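Local coordinates for protein putative sugar ABC transporter (Yersinia enterocolitica subsp. enterocolitica 8081, PDB 5ULB) that probably serves as the binding-protein component of a sugar ABC transporter, holding a methylthioribose-type furanose, here its seleno analogue in both anomeric forms, at residues Y88-E91 with L92-I96; F153-M156 with E157-Q160; A161-Q164 with A165-Q169; G188-A191 with N192-A196. One frame throughout, in Å; residues are numbered along the deposited sequence.

Interaction 1 of 4, residues Y88-E91 with L92-I96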
ATOM      1  N   TYR A  88      -8.497  17.444   6.021  1.00 17.21           N
ATOM      2  CA  TYR A  88      -7.516  18.479   5.609  1.00 15.48           C
ATOM      3  C   TYR A  88      -6.861  18.296   4.198  1.00 16.41           C
ATOM      4  O   TYR A  88      -6.230  19.252   3.694  1.00 17.35           O
ATOM      5  CB  TYR A  88      -6.408  18.587   6.703  1.00 18.73           C
ATOM      6  CG  TYR A  88      -5.774  17.211   6.922  1.00 16.02           C
ATOM      7  CD1 TYR A  88      -4.825  16.752   6.066  1.00 15.56           C
ATOM      8  CD2 TYR A  88      -6.212  16.358   8.000  1.00 16.24           C
ATOM      9  CE1 TYR A  88      -4.232  15.506   6.230  1.00 15.22           C
ATOM     10  CE2 TYR A  88      -5.678  15.103   8.144  1.00 16.66           C
ATOM     11  CZ  TYR A  88      -4.650  14.653   7.245  1.00 14.06           C
ATOM     12  OH  TYR A  88      -4.163  13.391   7.370  1.00 16.30           O
ATOM     13  N   SER A  89      -6.911  17.077   3.664  1.00 15.52           N
ATOM     14  CA  SER A  89      -6.072  16.815   2.525  1.00 14.68           C
ATOM     15  C   SER A  89      -6.425  17.590   1.278  1.00 13.75           C
ATOM     16  O   SER A  89      -5.540  18.006   0.514  1.00 15.15           O
ATOM     17  CB  SER A  89      -5.932  15.306   2.186  1.00 14.48           C
ATOM     18  OG  SER A  89      -5.228  14.632   3.204  1.00 14.31           O
ATOM     19  N   THR A  90      -7.730  17.815   1.077  1.00 15.28           N
ATOM     20  CA  THR A  90      -8.089  18.569  -0.122  1.00 13.61           C
ATOM     21  C   THR A  90      -7.494  19.968  -0.129  1.00 16.23           C
ATOM     22  O   THR A  90      -7.004  20.402  -1.166  1.00 16.90           O
ATOM     23  CB  THR A  90      -9.617  18.604  -0.229  1.00 16.26           C
ATOM     24  OG1 THR A  90     -10.158  17.275  -0.374  1.00 17.61           O
ATOM     25  CG2 THR A  90     -10.106  19.381  -1.388  1.00 18.97           C
ATOM     26  N   GLU A  91      -7.653  20.759   0.947  1.00 19.01           N
ATOM     27  CA  GLU A  91      -7.174  22.126   0.965  1.00 20.55           C
ATOM     28  C   GLU A  91      -5.652  22.083   0.922  1.00 20.15           C
ATOM     29  O   GLU A  91      -5.031  22.953   0.338  1.00 19.60           O
ATOM     30  CB  GLU A  91      -7.684  22.872   2.212  1.00 27.26           C
ATOM     31  CG  GLU A  91      -9.108  23.347   1.955  1.00 37.59           C
ATOM     32  CD  GLU A  91      -9.115  24.515   0.956  1.00 50.92           C
ATOM     33  OE1 GLU A  91      -9.904  24.506  -0.001  1.00 66.52           O
ATOM     34  OE2 GLU A  91      -8.270  25.416   1.119  1.00 82.59           O
ATOM     35  N   LEU A  92      -5.017  21.069   1.529  1.00 17.53           N
ATOM     36  CA  LEU A  92      -3.543  20.981   1.515  0.58 17.50           C
ATOM     37  C   LEU A  92      -3.034  20.848   0.085  1.00 14.50           C
ATOM     38  O   LEU A  92      -2.138  21.524  -0.380  1.00 15.90           O
ATOM     39  CB  LEU A  92      -3.004  19.795   2.319  0.58 23.54           C
ATOM     40  CG  LEU A  92      -2.432  19.837   3.695  0.58 22.11           C
ATOM     41  CD1 LEU A  92      -1.876  18.472   4.031  0.58 21.02           C
ATOM     42  CD2 LEU A  92      -1.336  20.841   3.698  0.58 18.44           C
ATOM     43  N   VAL A  93      -3.688  19.947  -0.689  1.00 15.39           N
ATOM     44  CA  VAL A  93      -3.328  19.735  -2.089  1.00 14.27           C
ATOM     45  C   VAL A  93      -3.608  20.921  -2.936  1.00 13.06           C
ATOM     46  O   VAL A  93      -2.816  21.287  -3.804  1.00 16.43           O
ATOM     47  CB  VAL A  93      -3.918  18.429  -2.610  1.00 15.23           C
ATOM     48  CG1 VAL A  93      -3.627  18.282  -4.110  1.00 17.38           C
ATOM     49  CG2 VAL A  93      -3.372  17.234  -1.880  1.00 16.69           C
ATOM     50  N   LYS A  94      -4.732  21.581  -2.686  1.00 16.11           N
ATOM     51  CA  LYS A  94      -4.990  22.808  -3.411  1.00 15.84           C
ATOM     52  C   LYS A  94      -3.862  23.887  -3.180  1.00 18.37           C
ATOM     53  O   LYS A  94      -3.490  24.651  -4.082  1.00 17.98           O
ATOM     54  CB  LYS A  94      -6.332  23.472  -3.100  1.00 21.52           C
ATOM     55  CG  LYS A  94      -7.512  22.632  -3.634  1.00 20.50           C
ATOM     56  CD  LYS A  94      -8.834  23.248  -3.184  1.00 26.78           C
ATOM     57  CE  LYS A  94      -9.952  22.401  -3.737  1.00 35.94           C
ATOM     58  NZ  LYS A  94     -11.222  22.984  -3.334  1.00 45.06           N
ATOM     59  N   ARG A  95      -3.311  23.916  -1.953  1.00 18.39           N
ATOM     60  CA  ARG A  95      -2.262  24.876  -1.640  0.54 19.73           C
ATOM     61  C   ARG A  95      -0.926  24.446  -2.394  1.00 15.97           C
ATOM     62  O   ARG A  95      -0.161  25.278  -2.868  1.00 18.45           O
ATOM     63  CB  ARG A  95      -2.046  24.964  -0.122  0.54 20.77           C
ATOM     64  CG  ARG A  95      -1.245  26.196   0.309  0.54 20.42           C
ATOM     65  CD  ARG A  95      -1.553  26.645   1.769  0.54 25.21           C
ATOM     66  NE  ARG A  95      -0.619  26.005   2.625  0.54 28.66           N
ATOM     67  CZ  ARG A  95       0.665  26.345   2.761  0.54 30.10           C
ATOM     68  NH1 ARG A  95       1.426  25.609   3.569  0.54 27.73           N
ATOM     69  NH2 ARG A  95       1.232  27.374   2.087  0.54 27.45           N
ATOM     70  N   ILE A  96      -0.697  23.148  -2.501  1.00 16.26           N
ATOM     71  CA  ILE A  96       0.467  22.655  -3.205  1.00 15.34           C
ATOM     72  C   ILE A  96       0.357  23.137  -4.634  1.00 13.57           C
ATOM     73  O   ILE A  96       1.298  23.689  -5.200  1.00 15.91           O
ATOM     74  CB  ILE A  96       0.533  21.118  -3.166  1.00 13.89           C
ATOM     75  CG1 ILE A  96       0.803  20.619  -1.726  1.00 13.10           C
ATOM     76  CG2 ILE A  96       1.651  20.581  -4.064  1.00 13.77           C
ATOM     77  CD1 ILE A  96       0.696  19.099  -1.545  1.00 13.65           C
TER
HETATM   78  O   HOH W   1     -11.237  22.531  -0.407  1.00 57.25           O
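Lys94 reaches back along one turn of helix 89-98 to Thr90 and Glu91, an i to i+4 and i to i+3 contact on the helix of the beta-alpha-beta unit that joins strands 78-82 and 102-106. Its first methylene, CB, lies 3.7 Å from both Thr90 O and Glu91 O. The next, CG, stands beside the backbone N (chi1 -69°) and comes within 3.4 Å of Thr90 O, the carbonyl that Lys94 N also uses as its helical acceptor. From there the chain runs fully extended. CD passes Glu91 OE1 at 3.6 Å, CE meets the Thr90 CG2 methyl at 3.8 Å, and NZ ends 3.9 Å from Glu91 OE1, a long salt bridge. Glu91 folds towards it by a bend at chi2 (-72°). A water accepts from Lys94 NZ at 3.0 Å; its separation from Glu91 OE1 is so short that this half of the bridge is doubtful. Thr90 OG1 turns elsewhere, bonding Gln111 N, and Tyr88 OH is held by Asp61. In the conformer described, one of two for Leu92, methyl CD1 packs obliquely on the Tyr88 ring, 4.0 Å from Tyr88 CD1.

Interaction 2 of 4, residues F153-M156 with E157-Q160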
ATOM      1  N   PHE A 153      -9.111   5.842   6.923  1.00 12.25           N
ATOM      2  CA  PHE A 153      -8.214   5.923   5.824  1.00 13.72           C
ATOM      3  C   PHE A 153      -8.959   5.571   4.547  1.00 12.88           C
ATOM      4  O   PHE A 153      -9.733   4.609   4.563  1.00 12.77           O
ATOM      5  CB  PHE A 153      -7.034   4.996   6.013  1.00 15.28           C
ATOM      6  CG  PHE A 153      -6.095   5.402   7.120  1.00 13.33           C
ATOM      7  CD1 PHE A 153      -6.347   5.006   8.432  1.00 14.31           C
ATOM      8  CD2 PHE A 153      -4.962   6.096   6.890  1.00 15.13           C
ATOM      9  CE1 PHE A 153      -5.511   5.395   9.472  1.00 16.15           C
ATOM     10  CE2 PHE A 153      -4.121   6.481   7.870  1.00 17.19           C
ATOM     11  CZ  PHE A 153      -4.393   6.182   9.142  1.00 15.24           C
ATOM     12  N   PRO A 154      -8.686   6.233   3.422  1.00 13.14           N
ATOM     13  CA  PRO A 154      -9.408   5.927   2.177  1.00 13.62           C
ATOM     14  C   PRO A 154      -9.444   4.427   1.763  1.00 11.40           C
ATOM     15  O   PRO A 154     -10.567   3.903   1.505  1.00 13.16           O
ATOM     16  CB  PRO A 154      -8.812   6.844   1.162  1.00 14.51           C
ATOM     17  CG  PRO A 154      -8.385   8.025   1.991  1.00 17.28           C
ATOM     18  CD  PRO A 154      -7.905   7.488   3.288  1.00 15.50           C
ATOM     19  N   PRO A 155      -8.330   3.736   1.791  1.00 10.85           N
ATOM     20  CA  PRO A 155      -8.400   2.328   1.418  1.00 10.23           C
ATOM     21  C   PRO A 155      -9.245   1.535   2.387  1.00  9.76           C
ATOM     22  O   PRO A 155      -9.917   0.549   1.972  1.00 10.69           O
ATOM     23  CB  PRO A 155      -6.940   1.895   1.463  1.00 11.81           C
ATOM     24  CG  PRO A 155      -6.223   2.921   2.340  1.00 12.40           C
ATOM     25  CD  PRO A 155      -6.912   4.138   1.970  1.00 12.21           C
HETATM   26  N   MSE A 156      -9.173   1.878   3.658  1.00 10.95           N
HETATM   27  CA  MSE A 156      -9.925   1.151   4.675  1.00  8.68           C
HETATM   28  C   MSE A 156     -11.399   1.374   4.451  1.00  9.80           C
HETATM   29  O   MSE A 156     -12.216   0.410   4.622  1.00 10.30           O
HETATM   30  CB  MSE A 156      -9.495   1.557   6.065  1.00  9.48           C
HETATM   31  CG  MSE A 156      -8.077   1.092   6.411  1.00 11.17           C
HETATM   32 SE   MSE A 156      -8.056  -0.773   6.698  0.64 10.95          SE
HETATM   33  CE  MSE A 156      -6.150  -1.120   6.402  1.00 12.86           C
ATOM     34  N   GLU A 157     -11.849   2.550   4.140  1.00 11.02           N
ATOM     35  CA  GLU A 157     -13.277   2.747   3.968  0.52 11.74           C
ATOM     36  C   GLU A 157     -13.773   2.018   2.686  1.00 11.33           C
ATOM     37  O   GLU A 157     -14.873   1.432   2.708  1.00 12.13           O
ATOM     38  CB  GLU A 157     -13.623   4.229   4.046  0.52 12.22           C
ATOM     39  CG  GLU A 157     -13.447   4.812   5.526  0.52 19.34           C
ATOM     40  CD  GLU A 157     -14.336   4.198   6.751  0.52 24.62           C
ATOM     41  OE1 GLU A 157     -13.893   4.543   7.968  0.52 17.50           O
ATOM     42  OE2 GLU A 157     -15.461   3.369   6.547  0.52 28.19           O
ATOM     43  N   ARG A 158     -12.968   1.995   1.624  1.00 10.87           N
ATOM     44  CA  ARG A 158     -13.393   1.241   0.442  1.00 11.06           C
ATOM     45  C   ARG A 158     -13.404  -0.257   0.670  1.00 10.44           C
ATOM     46  O   ARG A 158     -14.299  -0.967   0.189  1.00 11.52           O
ATOM     47  CB  ARG A 158     -12.486   1.585  -0.696  1.00 10.81           C
ATOM     48  CG  ARG A 158     -12.633   3.057  -1.263  1.00 14.08           C
ATOM     49  CD  ARG A 158     -11.716   3.222  -2.472  1.00 19.41           C
ATOM     50  NE  ARG A 158     -10.353   3.222  -2.253  1.00 21.18           N
ATOM     51  CZ  ARG A 158      -9.535   4.318  -1.998  1.00 20.97           C
ATOM     52  NH1 ARG A 158     -10.088   5.584  -2.002  1.00 23.29           N
ATOM     53  NH2 ARG A 158      -8.086   4.122  -1.665  1.00 16.80           N
ATOM     54  N   ARG A 159     -12.431  -0.778   1.403  1.00  9.73           N
ATOM     55  CA  ARG A 159     -12.432  -2.229   1.749  1.00 10.04           C
ATOM     56  C   ARG A 159     -13.620  -2.566   2.609  1.00 10.03           C
ATOM     57  O   ARG A 159     -14.268  -3.609   2.395  1.00 10.91           O
ATOM     58  CB  ARG A 159     -11.147  -2.599   2.421  1.00  9.31           C
ATOM     59  CG  ARG A 159      -9.962  -2.496   1.468  1.00  9.83           C
ATOM     60  CD  ARG A 159      -8.577  -2.503   2.068  1.00  9.89           C
ATOM     61  NE  ARG A 159      -7.589  -2.136   1.108  1.00  9.90           N
ATOM     62  CZ  ARG A 159      -6.315  -1.918   1.360  1.00  9.52           C
ATOM     63  NH1 ARG A 159      -5.761  -2.259   2.527  1.00 11.11           N
ATOM     64  NH2 ARG A 159      -5.559  -1.357   0.455  1.00 11.00           N
ATOM     65  N   GLN A 160     -13.959  -1.720   3.582  1.00 10.14           N
ATOM     66  CA  GLN A 160     -15.095  -1.993   4.448  1.00 10.24           C
ATOM     67  C   GLN A 160     -16.406  -2.002   3.612  1.00 11.01           C
ATOM     68  O   GLN A 160     -17.243  -2.867   3.869  1.00 11.99           O
ATOM     69  CB  GLN A 160     -15.208  -0.858   5.517  1.00 11.91           C
ATOM     70  CG  GLN A 160     -16.400  -0.954   6.458  1.00 12.76           C
ATOM     71  CD  GLN A 160     -16.344  -2.185   7.346  1.00 16.17           C
ATOM     72  OE1 GLN A 160     -15.282  -2.786   7.586  1.00 19.53           O
ATOM     73  NE2 GLN A 160     -17.464  -2.461   7.980  1.00 22.61           N
TER
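Phe153 O accepts Glu157 N at 3.0 Å and Pro154 O accepts Arg158 N at 3.1 Å, the opening i to i+4 bonds of helix 154-169. Phe153 is the N-cap residue, with extended backbone angles (phi -97°, psi 142°), and two prolines follow in the first turn, where a missing N-H costs no helical bond. Each arginine then folds back over the proline four residues earlier. Arg158 bends at chi3 (-69°), which lays its guanidinium flat over Pro154 O, 3.7 Å beneath the centre of the plane, while NH1 touches Pro154 CB at 3.6 Å. Arg159 instead runs straight from CG to NE; its CG lies close to Pro155 O, at 3.1 Å, and Pro155 CB sits under one guanidinium face, offset to the rim. The methyl CE of Met156, present as selenomethionine, is 4.1 Å from Arg159 NH1. Asp124, probably a second-shell partner, takes a salt bridge from NE of both arginines. Propped by Pro155 and fixed by Asp124, Arg159 can present NH1 to O3 of either bound seleno-ribose anomer. Pro155 and Met156 line the pocket themselves, as Phe153 does for the beta anomer, so the contact both supports Arg159 and walls the sugar.

Interaction 3 of 4, residues A161-Q164 with A165-Q169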
ATOM      1  N   ALA A 161     -16.559  -1.116   2.660  1.00 12.10           N
ATOM      2  CA  ALA A 161     -17.810  -1.092   1.838  1.00 12.37           C
ATOM      3  C   ALA A 161     -17.915  -2.413   1.041  1.00 12.21           C
ATOM      4  O   ALA A 161     -19.000  -3.010   0.975  1.00 13.26           O
ATOM      5  CB  ALA A 161     -17.871   0.105   0.929  1.00 14.16           C
ATOM      6  N   ALA A 162     -16.787  -2.807   0.447  1.00 10.94           N
ATOM      7  CA  ALA A 162     -16.819  -4.046  -0.331  1.00 10.96           C
ATOM      8  C   ALA A 162     -17.100  -5.258   0.556  1.00 11.10           C
ATOM      9  O   ALA A 162     -17.818  -6.224   0.166  1.00 12.02           O
ATOM     10  CB  ALA A 162     -15.531  -4.212  -1.116  1.00 11.77           C
ATOM     11  N   TYR A 163     -16.502  -5.299   1.740  1.00 10.71           N
ATOM     12  CA  TYR A 163     -16.741  -6.310   2.737  1.00 11.05           C
ATOM     13  C   TYR A 163     -18.197  -6.352   3.147  1.00 11.41           C
ATOM     14  O   TYR A 163     -18.800  -7.471   3.236  1.00 11.63           O
ATOM     15  CB  TYR A 163     -15.807  -6.052   3.900  1.00 11.47           C
ATOM     16  CG  TYR A 163     -16.123  -6.771   5.218  1.00 11.07           C
ATOM     17  CD1 TYR A 163     -15.754  -8.117   5.449  1.00 12.93           C
ATOM     18  CD2 TYR A 163     -16.744  -6.083   6.229  1.00 12.06           C
ATOM     19  CE1 TYR A 163     -15.991  -8.663   6.706  1.00 14.13           C
ATOM     20  CE2 TYR A 163     -17.001  -6.681   7.471  1.00 12.96           C
ATOM     21  CZ  TYR A 163     -16.576  -7.988   7.659  1.00 13.27           C
ATOM     22  OH  TYR A 163     -16.762  -8.590   8.873  1.00 17.22           O
ATOM     23  N   GLN A 164     -18.815  -5.203   3.437  1.00 11.82           N
ATOM     24  CA  GLN A 164     -20.217  -5.206   3.847  1.00 13.79           C
ATOM     25  C   GLN A 164     -21.104  -5.780   2.719  1.00 12.78           C
ATOM     26  O   GLN A 164     -22.059  -6.498   3.022  1.00 12.91           O
ATOM     27  CB  GLN A 164     -20.679  -3.837   4.225  1.00 14.07           C
ATOM     28  CG  GLN A 164     -20.156  -3.331   5.557  1.00 17.83           C
ATOM     29  CD  GLN A 164     -20.658  -4.089   6.801  1.00 25.40           C
ATOM     30  OE1 GLN A 164     -19.917  -4.193   7.835  1.00 44.66           O
ATOM     31  NE2 GLN A 164     -21.865  -4.577   6.726  1.00 35.68           N
ATOM     32  N   ALA A 165     -20.764  -5.487   1.441  1.00 12.90           N
ATOM     33  CA  ALA A 165     -21.521  -6.145   0.389  1.00 13.09           C
ATOM     34  C   ALA A 165     -21.432  -7.654   0.382  1.00 12.26           C
ATOM     35  O   ALA A 165     -22.435  -8.377   0.118  1.00 13.50           O
ATOM     36  CB  ALA A 165     -21.162  -5.498  -0.930  1.00 14.59           C
ATOM     37  N   LEU A 166     -20.243  -8.190   0.671  1.00 12.03           N
ATOM     38  CA  LEU A 166     -20.110  -9.640   0.760  1.00 12.74           C
ATOM     39  C   LEU A 166     -20.776 -10.218   1.975  1.00 12.91           C
ATOM     40  O   LEU A 166     -21.287 -11.378   1.920  1.00 14.10           O
ATOM     41  CB  LEU A 166     -18.639 -10.052   0.717  1.00 12.84           C
ATOM     42  CG  LEU A 166     -17.998  -9.781  -0.646  1.00 17.04           C
ATOM     43  CD1 LEU A 166     -16.490 -10.002  -0.660  1.00 20.17           C
ATOM     44  CD2 LEU A 166     -18.653 -10.600  -1.797  1.00 22.19           C
ATOM     45  N   LEU A 167     -20.824  -9.502   3.115  1.00 12.37           N
ATOM     46  CA  LEU A 167     -21.581  -9.995   4.265  1.00 13.84           C
ATOM     47  C   LEU A 167     -23.063 -10.046   3.941  1.00 13.99           C
ATOM     48  O   LEU A 167     -23.757 -10.977   4.353  1.00 15.65           O
ATOM     49  CB  LEU A 167     -21.443  -9.041   5.456  1.00 15.91           C
ATOM     50  CG  LEU A 167     -20.075  -9.103   6.194  1.00 16.31           C
ATOM     51  CD1 LEU A 167     -20.258  -8.160   7.434  1.00 18.72           C
ATOM     52  CD2 LEU A 167     -19.640 -10.478   6.615  1.00 17.71           C
ATOM     53  N   LYS A 168     -23.562  -9.085   3.176  1.00 14.18           N
ATOM     54  CA  LYS A 168     -24.990  -9.056   2.817  1.00 16.82           C
ATOM     55  C   LYS A 168     -25.288 -10.280   1.896  1.00 15.01           C
ATOM     56  O   LYS A 168     -26.340 -10.965   2.007  1.00 17.18           O
ATOM     57  CB  LYS A 168     -25.342  -7.759   2.177  1.00 17.65           C
ATOM     58  CG  LYS A 168     -26.788  -7.577   1.950  1.00 26.92           C
ATOM     59  CD  LYS A 168     -27.109  -6.160   1.344  1.00 42.79           C
ATOM     60  CE  LYS A 168     -27.843  -5.268   2.341  1.00 53.75           C
ATOM     61  NZ  LYS A 168     -29.097  -5.979   2.748  1.00 49.56           N
ATOM     62  N   GLN A 169     -24.336 -10.632   1.034  1.00 12.79           N
ATOM     63  CA  GLN A 169     -24.539 -11.758   0.105  1.00 13.63           C
ATOM     64  C   GLN A 169     -24.525 -13.070   0.855  1.00 13.20           C
ATOM     65  O   GLN A 169     -25.208 -13.983   0.423  1.00 12.95           O
ATOM     66  CB  GLN A 169     -23.441 -11.779  -0.962  1.00 18.83           C
ATOM     67  CG  GLN A 169     -23.428 -10.876  -2.120  1.00 26.89           C
ATOM     68  CD  GLN A 169     -22.306 -11.220  -3.132  1.00 29.04           C
ATOM     69  OE1 GLN A 169     -21.715 -12.224  -3.109  1.00 25.35           O
ATOM     70  NE2 GLN A 169     -22.167 -10.364  -4.119  1.00 28.57           N
TER
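Leu167 lies over one face of the Tyr163 ring, with its CG 4.1 Å from the ring centroid and 16° off the normal, a CH-pi contact displaced toward the rim. The two methyls spread across the phenol end: CD1 reaches Tyr163 CE2 at 3.6 Å, and CD2 stays 4.1 Å from Tyr163 CE1. Two further aromatic groups meet this ring, Phe132 edge-to-face and Trp210 with its plane only about 15° away from that of the tyrosine. Tyr163 points its CG opposite the backbone N (chi1 165°); although its CB heads away from the next turn, the ring turns its face to Leu167, and its OH is hydrogen-bonded to Glu175 OE1. The same Leu167 CD1 also meets the Gln164 amide, 4.0 Å from Gln164 NE2. Gln164 brings that amide over by bending at chi2, and the methyl touches both ring and amide, which lie at less than a right angle round it. Beneath these side chains, the helical bond Leu167 N to Tyr163 O, 2.9 Å, joins the same pair. One residue earlier along each turn, Leu166 CG rests 3.7 Å from Ala162 O. On this crossover helix of the beta-alpha-beta unit 143-148, 154-169, 173-179, Tyr163 packs on Ile145 and Lys147 of strand 143-148, while Leu166 and Leu167 lie against Phe132 of helix 124-138.

Interaction 4 of 4, residues G188-A191 with N192-A196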
ATOM      1  N   GLY A 188       2.967  -5.967  17.196  1.00 17.94           N
ATOM      2  CA  GLY A 188       2.803  -6.359  18.556  1.00 20.45           C
ATOM      3  C   GLY A 188       1.524  -6.039  19.177  1.00 16.13           C
ATOM      4  O   GLY A 188       0.943  -6.821  19.907  1.00 16.86           O
ATOM      5  N   ASP A 189       1.044  -4.852  18.838  1.00 15.33           N
ATOM      6  CA  ASP A 189      -0.259  -4.427  19.355  1.00 14.09           C
ATOM      7  C   ASP A 189      -1.350  -5.353  18.856  1.00 12.20           C
ATOM      8  O   ASP A 189      -2.179  -5.781  19.613  1.00 12.71           O
ATOM      9  CB  ASP A 189      -0.547  -3.012  18.862  1.00 16.37           C
ATOM     10  CG  ASP A 189      -1.915  -2.457  19.324  1.00 17.25           C
ATOM     11  OD1 ASP A 189      -2.224  -2.511  20.561  1.00 22.56           O
ATOM     12  OD2 ASP A 189      -2.669  -1.856  18.442  1.00 17.92           O
ATOM     13  N   THR A 190      -1.278  -5.682  17.542  1.00 10.94           N
ATOM     14  CA  THR A 190      -2.302  -6.594  16.981  1.00  9.52           C
ATOM     15  C   THR A 190      -2.200  -7.927  17.643  1.00  9.92           C
ATOM     16  O   THR A 190      -3.222  -8.564  17.917  1.00 10.91           O
ATOM     17  CB  THR A 190      -2.237  -6.577  15.441  1.00  9.85           C
ATOM     18  OG1 THR A 190      -2.286  -5.257  14.941  1.00 11.00           O
ATOM     19  CG2 THR A 190      -3.363  -7.402  14.878  1.00 10.74           C
ATOM     20  N   ALA A 191      -0.966  -8.435  17.794  1.00  9.98           N
ATOM     21  CA  ALA A 191      -0.807  -9.739  18.391  1.00 10.66           C
ATOM     22  C   ALA A 191      -1.416  -9.803  19.807  1.00 10.32           C
ATOM     23  O   ALA A 191      -2.079 -10.771  20.198  1.00 11.10           O
ATOM     24  CB  ALA A 191       0.656 -10.166  18.487  1.00 12.50           C
ATOM     25  N   ASN A 192      -1.197  -8.733  20.555  1.00 11.18           N
ATOM     26  CA  ASN A 192      -1.795  -8.708  21.916  1.00 11.81           C
ATOM     27  C   ASN A 192      -3.308  -8.664  21.933  1.00 11.13           C
ATOM     28  O   ASN A 192      -3.980  -9.377  22.679  1.00 11.80           O
ATOM     29  CB  ASN A 192      -1.261  -7.510  22.698  1.00 13.97           C
ATOM     30  CG  ASN A 192       0.228  -7.678  23.001  1.00 16.43           C
ATOM     31  OD1 ASN A 192       0.747  -8.787  23.142  1.00 17.66           O
ATOM     32  ND2 ASN A 192       0.912  -6.491  23.130  1.00 20.04           N
ATOM     33  N   LYS A 193      -3.841  -7.857  21.021  1.00 10.70           N
ATOM     34  CA  LYS A 193      -5.270  -7.726  20.893  0.58 11.80           C
ATOM     35  C   LYS A 193      -5.924  -9.017  20.389  1.00 11.37           C
ATOM     36  O   LYS A 193      -6.960  -9.446  20.907  1.00 11.49           O
ATOM     37  CB  LYS A 193      -5.673  -6.552  20.010  0.58 12.85           C
ATOM     38  CG  LYS A 193      -5.424  -5.243  20.695  0.58 14.21           C
ATOM     39  CD  LYS A 193      -5.585  -4.103  19.738  0.58 17.29           C
ATOM     40  CE  LYS A 193      -5.402  -2.839  20.471  0.58 19.80           C
ATOM     41  NZ  LYS A 193      -5.426  -1.595  19.563  0.58 20.40           N
ATOM     42  N   VAL A 194      -5.296  -9.682  19.409  1.00 11.01           N
ATOM     43  CA  VAL A 194      -5.810 -10.940  18.938  1.00  9.83           C
ATOM     44  C   VAL A 194      -5.710 -11.986  20.014  1.00 10.85           C
ATOM     45  O   VAL A 194      -6.623 -12.821  20.172  1.00 12.31           O
ATOM     46  CB  VAL A 194      -5.139 -11.341  17.603  1.00 10.56           C
ATOM     47  CG1 VAL A 194      -5.490 -12.779  17.262  1.00 12.46           C
ATOM     48  CG2 VAL A 194      -5.480 -10.388  16.460  1.00 12.04           C
ATOM     49  N   GLY A 195      -4.618 -11.974  20.820  1.00 11.57           N
ATOM     50  CA  GLY A 195      -4.542 -12.946  21.918  1.00 12.38           C
ATOM     51  C   GLY A 195      -5.736 -12.866  22.852  1.00 11.55           C
ATOM     52  O   GLY A 195      -6.257 -13.907  23.299  1.00 13.73           O
ATOM     53  N   ALA A 196      -6.204 -11.641  23.167  1.00 10.75           N
ATOM     54  CA  ALA A 196      -7.337 -11.533  24.051  1.00 10.55           C
ATOM     55  C   ALA A 196      -8.643 -11.994  23.369  1.00 12.09           C
ATOM     56  O   ALA A 196      -9.497 -12.602  24.039  1.00 12.80           O
ATOM     57  CB  ALA A 196      -7.483 -10.075  24.542  1.00 12.89           C
TER
HETATM   58  O   HOH W   2      -0.613  -3.785  22.656  1.00 47.96           O
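Asp189 and Lys193 stand one helical turn apart, and their side chains cross obliquely to close an i to i+4 salt bridge. Lys193 NZ bonds Asp189 OD2 at 3.0 Å, approaching on the syn side and 19° out of the carboxylate plane. The other oxygen, Asp189 OD1, lies beside Lys193 CE at 3.2 Å and takes its hydrogen bond from a water. The side-chain conformations explain the meeting. Asp189 CG is opposite the backbone N (chi1 179°), which carries the carboxylate toward the following turn despite a CB that heads away from it, and Lys193, in the one of its two conformers considered here, runs back extended beyond CG. That water joins a second pair, donating to Asp189 OD1 at 2.9 Å and accepting from Asn192 ND2 at 3.1 Å. Asp189 is thereby tied to both Asn192 and Lys193. On another side of the helix Thr190 and Val194 meet through methyls, CG2 to CG2 at 4.0 Å, and Val194 CG2 also sits tightly against Thr190 O, at 3.2 Å. Thr190 OG1 turns to Val186 O instead, which leaves its methyl to the apolar contact. Helix 186-200 thus shows helix 214-226 an apolar flank, with Thr190 on Phe216 and Val194 on Ala220 and Ala223, while Val194 and the Lys193 chain both rest on Ile179 of strand 173-179.

Interaction 2 alone reaches the sugar: the Arg159 side chain comes within about 3 Å of the bound seleno-ribose, whereas nearest side chains stand off by about 11 Å in interactions 1 and 4 and about 13 Å in interaction 3. Interactions 2 and 3 occupy adjoining parts of helix 154-169, with centres 13 Å apart, so that one helix runs from the pocket out to the surface. Interaction 1 belongs to a different beta-alpha-beta unit; its centre is 20 Å from that of interaction 2, and their nearest atoms are about 7 Å apart. Interaction 4, centred 25 Å from interaction 3, follows strand 173-179, to which helix 154-169 leads.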